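Local coordinates for envelope glycoprotein (Thogoto virus, PDB 5XEA) that probably attaches the virus to a receptor on the host cell and then drives fusion of the viral and cellular membranes, at residues Y53-G58 with A132-N137; D97-D102 with A127-A132. One frame throughout, in Å; residues are numbered along the deposited sequence.

Contact 1: Y53-G58 with A132-N137; sequences YCYNGG and AYHMCN
The imidazole of His134 is held between two tyrosines of the adjoining strand. Tyr53 sends its hydroxyl over one face, near the rim, with OH 3.2 Å from ND1 of His134. Tyr55 comes to the opposite face with CD1, which lies over the ring centre, 3.4 Å from NE2 of His134. The Tyr53 and His134 planes are nearly parallel, at 16°, but offset until little of one ring lies over the other, whereas the Tyr55 ring is inclined by 42°. His134 CG stands anti to its own carbonyl carbon (chi1 -62°), which brings the ring over between the tyrosines. A small flat ring suits this place, where each of its faces is covered.

At the edge of the Tyr55 ring, in its plane, a water lies 2.6 Å from OH and donates to Ala132 O. Under the cluster, Cys54 and Met135 exchange two backbone bonds, Cys54 N to Met135 O and Met135 N to Cys54 O, each 2.8 Å. Asn56 OD1 accepts from Gly58 N, forming an Asx turn. The whole is an aromatic cluster on one face of an antiparallel strand pair in the extended sheet of a gp64-family (class III) fusogen, the Cys54–Cys66 disulfide joining the neighbouring strand.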
loop_
_atom_site.group_PDB
_atom_site.type_symbol
_atom_site.label_atom_id
_atom_site.label_comp_id
_atom_site.label_asym_id
_atom_site.label_seq_id
_atom_site.Cartn_x
_atom_site.Cartn_y
_atom_site.Cartn_z
ATOM N N TYR B 53 21.580 -32.606 31.818
ATOM C CA TYR B 53 22.189 -33.362 32.908
ATOM C C TYR B 53 21.552 -34.750 32.937
ATOM O O TYR B 53 20.362 -34.888 33.230
ATOM C CB TYR B 53 21.978 -32.623 34.223
ATOM C CG TYR B 53 22.613 -33.271 35.437
ATOM C CD1 TYR B 53 23.995 -33.309 35.585
ATOM C CD2 TYR B 53 21.828 -33.822 36.451
ATOM C CE1 TYR B 53 24.584 -33.887 36.714
ATOM C CE2 TYR B 53 22.412 -34.406 37.584
ATOM C CZ TYR B 53 23.788 -34.425 37.708
ATOM O OH TYR B 53 24.375 -34.989 38.820
ATOM N N CYS B 54 22.330 -35.773 32.637
ATOM C CA CYS B 54 21.787 -37.110 32.462
ATOM C C CYS B 54 22.439 -38.055 33.455
ATOM O O CYS B 54 23.523 -37.778 33.965
ATOM C CB CYS B 54 22.026 -37.597 31.036
ATOM S SG CYS B 54 21.356 -36.460 29.784
ATOM N N TYR B 55 21.767 -39.172 33.727
ATOM C CA TYR B 55 22.373 -40.285 34.451
ATOM C C TYR B 55 22.060 -41.579 33.717
ATOM O O TYR B 55 20.920 -41.809 33.305
ATOM C CB TYR B 55 21.888 -40.383 35.911
ATOM C CG TYR B 55 22.460 -41.591 36.645
ATOM C CD1 TYR B 55 23.801 -41.632 37.008
ATOM C CD2 TYR B 55 21.666 -42.700 36.949
ATOM C CE1 TYR B 55 24.335 -42.734 37.677
ATOM C CE2 TYR B 55 22.201 -43.814 37.625
ATOM C CZ TYR B 55 23.539 -43.813 37.979
ATOM O OH TYR B 55 24.101 -44.887 38.627
ATOM N N ASN B 56 23.079 -42.406 33.543
ATOM C CA ASN B 56 22.944 -43.699 32.890
ATOM C C ASN B 56 23.116 -44.793 33.950
ATOM O O ASN B 56 24.241 -45.136 34.316
ATOM C CB ASN B 56 23.984 -43.838 31.785
ATOM C CG ASN B 56 23.834 -45.121 30.998
ATOM O OD1 ASN B 56 23.085 -46.014 31.378
ATOM N ND2 ASN B 56 24.544 -45.209 29.884
ATOM N N GLY B 57 22.008 -45.354 34.424
ATOM C CA GLY B 57 22.080 -46.501 35.333
ATOM C C GLY B 57 21.501 -47.770 34.733
ATOM O O GLY B 57 21.174 -48.715 35.454
ATOM N N GLY B 58 21.378 -47.807 33.396
ATOM C CA GLY B 58 20.712 -48.894 32.706
ATOM C C GLY B 58 19.202 -48.724 32.810
ATOM O O GLY B 58 18.737 -47.983 33.681
ATOM N N ALA B 132 26.694 -45.983 34.547
ATOM C CA ALA B 132 26.850 -45.783 35.986
ATOM C C ALA B 132 27.467 -44.448 36.318
ATOM O O ALA B 132 28.013 -44.274 37.419
ATOM C CB ALA B 132 27.671 -46.916 36.646
ATOM N N TYR B 133 27.385 -43.483 35.394
ATOM C CA TYR B 133 27.832 -42.128 35.663
ATOM C C TYR B 133 26.822 -41.127 35.124
ATOM O O TYR B 133 25.968 -41.440 34.284
ATOM C CB TYR B 133 29.201 -41.833 35.031
ATOM C CG TYR B 133 30.373 -42.531 35.682
ATOM C CD1 TYR B 133 31.140 -41.883 36.646
ATOM C CD2 TYR B 133 30.725 -43.826 35.316
ATOM C CE1 TYR B 133 32.214 -42.517 37.249
ATOM C CE2 TYR B 133 31.803 -44.464 35.897
ATOM C CZ TYR B 133 32.542 -43.800 36.868
ATOM O OH TYR B 133 33.611 -44.420 37.459
ATOM N N HIS B 134 26.960 -39.900 35.605
ATOM C CA HIS B 134 26.211 -38.759 35.108
ATOM C C HIS B 134 26.947 -38.123 33.935
ATOM O O HIS B 134 28.178 -38.200 33.831
ATOM C CB HIS B 134 26.025 -37.721 36.202
ATOM C CG HIS B 134 25.243 -38.219 37.369
ATOM N ND1 HIS B 134 23.910 -37.933 37.542
ATOM C CD2 HIS B 134 25.604 -38.994 38.418
ATOM C CE1 HIS B 134 23.479 -38.507 38.652
ATOM N NE2 HIS B 134 24.489 -39.150 39.205
ATOM N N MET B 135 26.187 -37.483 33.048
ATOM C CA MET B 135 26.822 -36.804 31.933
ATOM C C MET B 135 26.147 -35.456 31.717
ATOM O O MET B 135 24.924 -35.341 31.804
ATOM C CB MET B 135 26.791 -37.666 30.668
ATOM C CG MET B 135 27.707 -37.117 29.566
ATOM S SD MET B 135 27.953 -38.253 28.205
ATOM C CE MET B 135 29.189 -39.335 28.925
ATOM N N CYS B 136 26.970 -34.440 31.477
ATOM C CA CYS B 136 26.565 -33.044 31.442
ATOM C C CYS B 136 26.900 -32.470 30.070
ATOM O O CYS B 136 28.021 -32.630 29.575
ATOM C CB CYS B 136 27.272 -32.251 32.555
ATOM S SG CYS B 136 27.061 -30.446 32.540
ATOM N N ASN B 137 25.920 -31.835 29.443
ATOM C CA ASN B 137 26.178 -31.063 28.233
ATOM C C ASN B 137 25.602 -29.677 28.432
ATOM O O ASN B 137 24.427 -29.538 28.798
ATOM C CB ASN B 137 25.579 -31.730 26.987
ATOM C CG ASN B 137 26.521 -32.736 26.354
ATOM O OD1 ASN B 137 27.495 -32.360 25.698
ATOM N ND2 ASN B 137 26.237 -34.026 26.545
HETATM O O HOH W 1 26.461 -44.654 39.756
#

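Contact 2: D97-D102 with A127-A132; sequences DCWGSD and ANWKFA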
loop_
_atom_site.group_PDB
_atom_site.type_symbol
_atom_site.label_atom_id
_atom_site.label_comp_id
_atom_site.label_asym_id
_atom_site.label_seq_id
_atom_site.Cartn_x
_atom_site.Cartn_y
_atom_site.Cartn_z
ATOM N N ASP B 97 29.932 -33.484 26.847
ATOM C CA ASP B 97 29.996 -34.856 27.354
ATOM C C ASP B 97 30.878 -34.930 28.606
ATOM O O ASP B 97 31.752 -35.782 28.732
ATOM C CB ASP B 97 30.485 -35.820 26.268
ATOM C CG ASP B 97 29.395 -36.176 25.236
ATOM O OD1 ASP B 97 28.324 -35.538 25.243
ATOM O OD2 ASP B 97 29.603 -37.097 24.400
ATOM N N CYS B 98 30.653 -33.995 29.528
ATOM C CA CYS B 98 31.381 -33.959 30.792
ATOM C C CYS B 98 30.729 -34.944 31.754
ATOM O O CYS B 98 29.621 -34.700 32.245
ATOM C CB CYS B 98 31.377 -32.554 31.378
ATOM S SG CYS B 98 32.205 -31.298 30.360
ATOM N N TRP B 99 31.407 -36.047 32.025
ATOM C CA TRP B 99 30.844 -37.119 32.833
ATOM C C TRP B 99 31.589 -37.239 34.152
ATOM O O TRP B 99 32.657 -36.649 34.352
ATOM C CB TRP B 99 30.862 -38.452 32.078
ATOM C CG TRP B 99 32.206 -38.917 31.643
ATOM C CD1 TRP B 99 32.819 -38.656 30.457
ATOM C CD2 TRP B 99 33.109 -39.754 32.387
ATOM N NE1 TRP B 99 34.051 -39.275 30.414
ATOM C CE2 TRP B 99 34.254 -39.946 31.591
ATOM C CE3 TRP B 99 33.061 -40.346 33.654
ATOM C CZ2 TRP B 99 35.345 -40.723 32.013
ATOM C CZ3 TRP B 99 34.145 -41.114 34.079
ATOM C CH2 TRP B 99 35.272 -41.294 33.259
ATOM N N GLY B 100 30.986 -37.998 35.067
ATOM C CA GLY B 100 31.584 -38.182 36.377
ATOM C C GLY B 100 31.640 -36.864 37.120
ATOM O O GLY B 100 30.715 -36.043 37.058
ATOM N N SER B 101 32.753 -36.637 37.822
ATOM C CA SER B 101 32.850 -35.438 38.646
ATOM C C SER B 101 32.739 -34.156 37.829
ATOM O O SER B 101 32.312 -33.133 38.372
ATOM C CB SER B 101 34.158 -35.447 39.433
ATOM O OG SER B 101 35.231 -35.734 38.565
ATOM N N ASP B 102 33.105 -34.183 36.539
ATOM C CA ASP B 102 32.937 -32.990 35.698
ATOM C C ASP B 102 31.473 -32.641 35.451
ATOM O O ASP B 102 31.180 -31.499 35.103
ATOM C CB ASP B 102 33.657 -33.164 34.357
ATOM C CG ASP B 102 35.170 -33.306 34.517
ATOM O OD1 ASP B 102 35.742 -32.633 35.394
ATOM O OD2 ASP B 102 35.786 -34.100 33.774
ATOM N N ALA B 127 23.860 -36.466 25.286
ATOM C CA ALA B 127 24.500 -37.773 25.383
ATOM C C ALA B 127 24.519 -38.277 26.826
ATOM O O ALA B 127 24.554 -37.494 27.786
ATOM C CB ALA B 127 25.921 -37.701 24.828
ATOM N N ASN B 128 24.500 -39.609 26.972
ATOM C CA ASN B 128 24.400 -40.300 28.255
ATOM C C ASN B 128 25.058 -41.668 28.116
ATOM O O ASN B 128 24.444 -42.677 28.459
ATOM C CB ASN B 128 22.921 -40.454 28.648
ATOM C CG ASN B 128 22.706 -40.834 30.116
ATOM O OD1 ASN B 128 23.577 -40.647 30.969
ATOM N ND2 ASN B 128 21.504 -41.331 30.416
ATOM N N TRP B 129 26.272 -41.729 27.561
ATOM C CA TRP B 129 26.823 -43.005 27.133
ATOM C C TRP B 129 27.742 -43.645 28.173
ATOM O O TRP B 129 28.270 -44.732 27.914
ATOM C CB TRP B 129 27.570 -42.868 25.798
ATOM C CG TRP B 129 28.484 -41.687 25.704
ATOM C CD1 TRP B 129 28.228 -40.506 25.055
ATOM C CD2 TRP B 129 29.811 -41.575 26.233
ATOM N NE1 TRP B 129 29.310 -39.665 25.166
ATOM C CE2 TRP B 129 30.294 -40.296 25.883
ATOM C CE3 TRP B 129 30.632 -42.428 26.988
ATOM C CZ2 TRP B 129 31.555 -39.845 26.258
ATOM C CZ3 TRP B 129 31.890 -41.980 27.355
ATOM C CH2 TRP B 129 32.338 -40.699 26.988
ATOM N N LYS B 130 27.938 -42.995 29.322
ATOM C CA LYS B 130 28.865 -43.454 30.353
ATOM C C LYS B 130 28.061 -44.194 31.418
ATOM O O LYS B 130 27.493 -43.581 32.323
ATOM C CB LYS B 130 29.645 -42.286 30.945
ATOM C CG LYS B 130 30.801 -42.732 31.847
ATOM C CD LYS B 130 31.939 -43.301 31.030
ATOM C CE LYS B 130 33.047 -43.851 31.937
ATOM N NZ LYS B 130 34.213 -44.315 31.131
ATOM N N PHE B 131 28.024 -45.517 31.298
ATOM C CA PHE B 131 27.252 -46.340 32.220
ATOM C C PHE B 131 27.690 -46.121 33.661
ATOM O O PHE B 131 28.885 -46.073 33.959
ATOM C CB PHE B 131 27.387 -47.819 31.869
ATOM C CG PHE B 131 26.655 -48.722 32.824
ATOM C CD1 PHE B 131 25.273 -48.738 32.849
ATOM C CD2 PHE B 131 27.359 -49.551 33.716
ATOM C CE1 PHE B 131 24.591 -49.558 33.724
ATOM C CE2 PHE B 131 26.682 -50.373 34.603
ATOM C CZ PHE B 131 25.295 -50.387 34.607
ATOM N N ALA B 132 26.694 -45.983 34.547
ATOM C CA ALA B 132 26.850 -45.783 35.986
ATOM C C ALA B 132 27.467 -44.448 36.318
ATOM O O ALA B 132 28.013 -44.274 37.419
ATOM C CB ALA B 132 27.671 -46.916 36.646
#
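Lys130 lays its aliphatic chain along one face of the Trp99 indole. Its CB begins 4.2 Å from Trp99 CB, and its CG lies 3.8 Å from Trp99 CD2, just outside the outline of the indole. The chain bends at this point (chi2 73°) and then runs extended, so the following atoms keep to the indole. CD sits nearly above Trp99 CD2, where the two rings join, at 4.0 Å, and CE settles over the six-membered ring, 3.6 Å from Trp99 CH2, as a CH-pi contact. The ammonium ends the path: NZ is 4.2 Å from the centroid of that ring and 25° off its normal, a cation-pi interaction. Lysine fits because its methylenes can cover the indole while its charge meets the pi cloud.

Trp129 comes up to the other ring of Trp99, its CH2 4.1 Å from Trp99 CD1, the two side chains crossing at about a right angle. The indole N-H of Trp129 points to Asp97: NE1 to OD2 is 2.7 Å with a nearly straight bond, in the plane of the indole but well above that of the carboxylate. Ala127 is small enough to let its CB pack 3.3 Å from Asp97 OD1. Arg125 forms a salt bridge to OD2 and Asn137 ND2 bonds to OD1, which would stabilise the buried negative charge.

Met135 touches Asp97 and both tryptophans, and Trp129 also packs on Ser62 of the second subunit. The arrangement is a tryptophan–lysine cation-pi pair beside a buried aspartate–indole bond, fastening a long loop to a sheet at one end of a gp64-family fusogen.

The two contacts lie side by side, their centres about 5 Å apart, and share Ala132, where the loop of contact 2 passes into the strand of contact 1. Strand 133-156 joins them: it pairs with strand 40-56 in contact 1 and with strand 95-99, which carries part of contact 2. Contact 1 is regular sheet, bonded through the backbone, with buried Cys54 and Met135 but a more exposed aromatic face. Contact 2 is the more buried and depends on charged and aromatic side chains in place of backbone pairing, since its loop has no regular structure. A probable hydrogen bond from Cys136 N to Cys98 O links them directly, and both reach the second subunit.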